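Local atomic coordinates of multi-copper Oxidase CueO (Ochrobactrum, PDB entry 6EVG), a protein that probably oxidises phenolic and lignin-derived substrates at a copper centre and passes the electrons to molecular oxygen, as laccases do. Residues Glu53-Gly61 and Ala142-Met150. Numbering follows the deposited sequence.
Sequences EAASAGING and AHLGIAGLM
In the first cupredoxin-type domain of this multicopper oxidase, the Schellman motif ending helix 138-144 abuts edge strand 54-59, and one direct hydrogen bond links the segments: Ala57 N donates to Leu144 O at 3.0 Å, the donor lying above the carbonyl plane, 68° out of it. Leu144 O also accepts a bond from a water that donates to Ala55 O, and Ser56 CA makes a CA-H...O contact with it, so strand and water together occupy the carbonyl left over at the helix end. Gly145, with its positive phi, turns the chain out of the helix; a side chain at these backbone angles would be jammed against the carbonyl O of Leu144 and would also run into Ala57 O, which lies 2.9 Å from Gly145 C.

Beyond the turn the contact becomes apolar. The Ala57 methyl touches Leu144 CB and reaches Ile146 CG1, its CB 3.6 Å from that atom. In Ile146, CG1 stands anti to the carbonyl carbon (chi1 -59°), and the two branches divide the work: CG1 and CD1 meet Ala57 CB, while CG2 packs 3.8 Å from Ile59 CG1. The two isoleucine side chains cross at about a right angle, and Ile59 CD1 reaches the backbone of Ala147, 3.6 Å from its C. Replacing Ile146 by an alanine removes CG1, CG2 and CD1 and is likely to leave a gap between Ala57 and Ile59, costing each of them one of its apolar neighbours.

Strand 36-46 pairs with strand 54-59 and contributes Val41 against Ile146 and Leu39 against Ile59. Phe130 of strand 126-131 also touches Ile59, so the contact bridges the two sheets of the domain where the chain passes from helix 138-144 into strand 148-153.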
ATOM      1  N   GLU A  53     -22.541  13.018  -0.032  1.00 13.36           N
ATOM      2  CA  GLU A  53     -21.199  13.488  -0.356  1.00 12.45           C
ATOM      3  C   GLU A  53     -20.508  13.889   0.955  1.00  9.96           C
ATOM      4  O   GLU A  53     -21.184  14.285   1.918  1.00 10.48           O
ATOM      5  CB  GLU A  53     -21.511  14.659  -1.235  1.00 19.55           C
ATOM      6  CG  GLU A  53     -20.419  15.280  -1.882  1.00 20.18           C
ATOM      7  CD  GLU A  53     -20.886  16.570  -2.620  1.00 23.26           C
ATOM      8  OE1 GLU A  53     -21.069  17.663  -2.021  1.00 23.39           O
ATOM      9  OE2 GLU A  53     -21.149  16.444  -3.805  1.00 30.78           O
ATOM     10  N   ALA A  54     -19.172  13.832   0.951  1.00  9.70           N
ATOM     11  CA  ALA A  54     -18.389  14.187   2.133  1.00  9.50           C
ATOM     12  C   ALA A  54     -17.161  14.984   1.713  1.00  9.71           C
ATOM     13  O   ALA A  54     -16.662  14.874   0.587  1.00 10.34           O
ATOM     14  CB  ALA A  54     -17.961  12.978   2.924  1.00 10.47           C
ATOM     15  N   ALA A  55     -16.637  15.757   2.667  1.00  9.75           N
ATOM     16  CA  ALA A  55     -15.341  16.431   2.433  1.00  9.77           C
ATOM     17  C   ALA A  55     -14.260  15.418   2.126  1.00  9.31           C
ATOM     18  O   ALA A  55     -14.231  14.335   2.721  1.00 10.23           O
ATOM     19  CB  ALA A  55     -14.952  17.187   3.689  1.00 11.51           C
ATOM     20  N   SER A  56     -13.348  15.776   1.228  1.00  9.20           N
ATOM     21  CA  SER A  56     -12.360  14.850   0.730  1.00  8.59           C
ATOM     22  C   SER A  56     -11.126  15.583   0.239  1.00  8.17           C
ATOM     23  O   SER A  56     -11.068  16.831   0.210  1.00  9.30           O
ATOM     24  CB  SER A  56     -12.986  13.981  -0.360  1.00  9.01           C
ATOM     25  OG  SER A  56     -13.317  14.743  -1.483  1.00  9.48           O
ATOM     26  N   ALA A  57     -10.133  14.815  -0.222  1.00  7.74           N
ATOM     27  CA  ALA A  57      -8.992  15.339  -0.961  1.00  7.44           C
ATOM     28  C   ALA A  57      -8.480  14.238  -1.845  1.00  7.80           C
ATOM     29  O   ALA A  57      -8.618  13.061  -1.525  1.00  8.44           O
ATOM     30  CB  ALA A  57      -7.899  15.848  -0.022  1.00  8.79           C
ATOM     31  N   GLY A  58      -7.857  14.614  -2.958  1.00  7.92           N
ATOM     32  CA  GLY A  58      -7.344  13.663  -3.904  1.00  7.78           C
ATOM     33  C   GLY A  58      -6.278  14.234  -4.772  1.00  7.18           C
ATOM     34  O   GLY A  58      -5.761  15.324  -4.523  1.00  8.49           O
ATOM     35  N   ILE A  59      -5.945  13.479  -5.824  1.00  7.09           N
ATOM     36  CA  ILE A  59      -4.903  13.834  -6.773  1.00  7.51           C
ATOM     37  C   ILE A  59      -5.559  13.920  -8.139  1.00  7.51           C
ATOM     38  O   ILE A  59      -6.175  12.945  -8.619  1.00  8.11           O
ATOM     39  CB  ILE A  59      -3.738  12.821  -6.770  1.00  7.67           C
ATOM     40  CG1 ILE A  59      -3.200  12.636  -5.342  1.00  8.21           C
ATOM     41  CG2 ILE A  59      -2.677  13.260  -7.753  1.00  8.88           C
ATOM     42  CD1 ILE A  59      -2.095  11.644  -5.204  1.00  9.25           C
ATOM     43  N   ASN A  60      -5.475  15.098  -8.778  1.00  7.88           N
ATOM     44  CA  ASN A  60      -6.144  15.315 -10.054  1.00  8.48           C
ATOM     45  C   ASN A  60      -7.662  15.069  -9.945  1.00  8.95           C
ATOM     46  O   ASN A  60      -8.321  14.675 -10.927  1.00 10.89           O
ATOM     47  CB  ASN A  60      -5.550  14.526 -11.189  1.00  8.92           C
ATOM     48  CG  ASN A  60      -4.111  14.862 -11.456  1.00  8.65           C
ATOM     49  OD1 ASN A  60      -3.573  15.871 -10.957  1.00 10.23           O
ATOM     50  ND2 ASN A  60      -3.445  14.067 -12.275  1.00  8.62           N
ATOM     51  N   GLY A  61      -8.219  15.362  -8.806  1.00  8.74           N
ATOM     52  CA  GLY A  61      -9.610  15.168  -8.488  1.00  8.98           C
ATOM     53  C   GLY A  61      -9.785  15.130  -7.004  1.00  8.91           C
ATOM     54  O   GLY A  61      -8.847  15.342  -6.244  1.00  9.90           O
ATOM     55  N   ALA A 142      -4.248  11.010   4.359  1.00  8.21           N
ATOM     56  CA  ALA A 142      -4.573   9.740   3.655  1.00  8.37           C
ATOM     57  C   ALA A 142      -6.081   9.463   3.701  1.00  7.91           C
ATOM     58  O   ALA A 142      -6.691   9.174   2.657  1.00  8.51           O
ATOM     59  CB  ALA A 142      -3.800   8.597   4.265  1.00  9.91           C
ATOM     60  N   HIS A 143      -6.690   9.584   4.867  1.00  7.96           N
ATOM     61  CA  HIS A 143      -8.105   9.230   4.972  1.00  7.67           C
ATOM     62  C   HIS A 143      -8.973  10.147   4.130  1.00  8.20           C
ATOM     63  O   HIS A 143      -9.998   9.741   3.543  1.00  8.55           O
ATOM     64  CB  HIS A 143      -8.577   9.207   6.426  1.00  8.12           C
ATOM     65  CG  HIS A 143      -9.875   8.476   6.564  1.00  8.36           C
ATOM     66  ND1 HIS A 143      -9.935   7.107   6.516  1.00  8.48           N
ATOM     67  CD2 HIS A 143     -11.164   8.892   6.649  1.00  8.91           C
ATOM     68  CE1 HIS A 143     -11.220   6.753   6.551  1.00  8.47           C
ATOM     69  NE2 HIS A 143     -12.006   7.803   6.602  1.00  8.97           N
ATOM     70  N   LEU A 144      -8.614  11.447   4.063  1.00  7.89           N
ATOM     71  CA  LEU A 144      -9.347  12.352   3.192  1.00  8.18           C
ATOM     72  C   LEU A 144      -9.454  11.821   1.795  1.00  7.41           C
ATOM     73  O   LEU A 144     -10.446  12.108   1.113  1.00  8.31           O
ATOM     74  CB  LEU A 144      -8.709  13.737   3.235  1.00  9.04           C
ATOM     75  CG  LEU A 144      -9.051  14.610   4.466  1.00 11.29           C
ATOM     76  CD1 LEU A 144      -8.072  15.774   4.572  1.00 13.41           C
ATOM     77  CD2 LEU A 144     -10.467  15.101   4.394  1.00 12.51           C
ATOM     78  N   GLY A 145      -8.385  11.147   1.342  1.00  7.88           N
ATOM     79  CA  GLY A 145      -8.435  10.436   0.073  1.00  7.58           C
ATOM     80  C   GLY A 145      -7.214  10.584  -0.811  1.00  7.38           C
ATOM     81  O   GLY A 145      -7.242  10.107  -1.954  1.00  8.06           O
ATOM     82  N   ILE A 146      -6.110  11.182  -0.330  1.00  7.37           N
ATOM     83  CA  ILE A 146      -4.992  11.441  -1.220  1.00  7.17           C
ATOM     84  C   ILE A 146      -4.154  10.191  -1.448  1.00  7.24           C
ATOM     85  O   ILE A 146      -3.472   9.708  -0.527  1.00  8.18           O
ATOM     86  CB  ILE A 146      -4.122  12.599  -0.638  1.00  7.69           C
ATOM     87  CG1 ILE A 146      -4.936  13.871  -0.456  1.00  8.28           C
ATOM     88  CG2 ILE A 146      -2.922  12.833  -1.538  1.00  8.01           C
ATOM     89  CD1 ILE A 146      -4.248  14.871   0.508  1.00  8.90           C
ATOM     90  N   ALA A 147      -4.213   9.677  -2.664  1.00  7.20           N
ATOM     91  CA  ALA A 147      -3.413   8.526  -3.080  1.00  7.30           C
ATOM     92  C   ALA A 147      -3.533   8.377  -4.564  1.00  7.01           C
ATOM     93  O   ALA A 147      -4.518   8.800  -5.158  1.00  8.44           O
ATOM     94  CB  ALA A 147      -3.857   7.229  -2.426  1.00  8.64           C
ATOM     95  N   GLY A 148      -2.523   7.728  -5.155  1.00  6.71           N
ATOM     96  CA  GLY A 148      -2.617   7.281  -6.554  1.00  7.02           C
ATOM     97  C   GLY A 148      -1.836   5.977  -6.705  1.00  6.31           C
ATOM     98  O   GLY A 148      -1.232   5.509  -5.767  1.00  6.73           O
ATOM     99  N   LEU A 149      -1.905   5.434  -7.913  1.00  6.13           N
ATOM    100  CA  LEU A 149      -1.310   4.139  -8.227  1.00  6.27           C
ATOM    101  C   LEU A 149      -0.182   4.324  -9.223  1.00  6.05           C
ATOM    102  O   LEU A 149      -0.198   5.262 -10.013  1.00  6.53           O
ATOM    103  CB  LEU A 149      -2.376   3.174  -8.772  1.00  6.60           C
ATOM    104  CG  LEU A 149      -3.572   2.981  -7.881  1.00  7.20           C
ATOM    105  CD1 LEU A 149      -4.590   2.056  -8.545  1.00  8.73           C
ATOM    106  CD2 LEU A 149      -3.187   2.446  -6.501  1.00  8.47           C
ATOM    107  N   MET A 150       0.801   3.419  -9.203  1.00  6.53           N
ATOM    108  CA  MET A 150       1.980   3.555 -10.062  1.00  6.90           C
ATOM    109  C   MET A 150       2.494   2.221 -10.510  1.00  7.19           C
ATOM    110  O   MET A 150       3.083   1.509  -9.681  1.00  8.20           O
ATOM    111  CB  MET A 150       3.061   4.370  -9.313  1.00  7.97           C
ATOM    112  CG  MET A 150       4.282   4.654 -10.156  1.00  9.36           C
ATOM    113  SD  MET A 150       5.410   5.870  -9.391  1.00 10.98           S
ATOM    114  CE  MET A 150       4.579   7.399  -9.704  1.00 11.94           C
TER
HETATM  115  O   HOH W   1     -12.876  11.993   2.688  1.00 11.12           O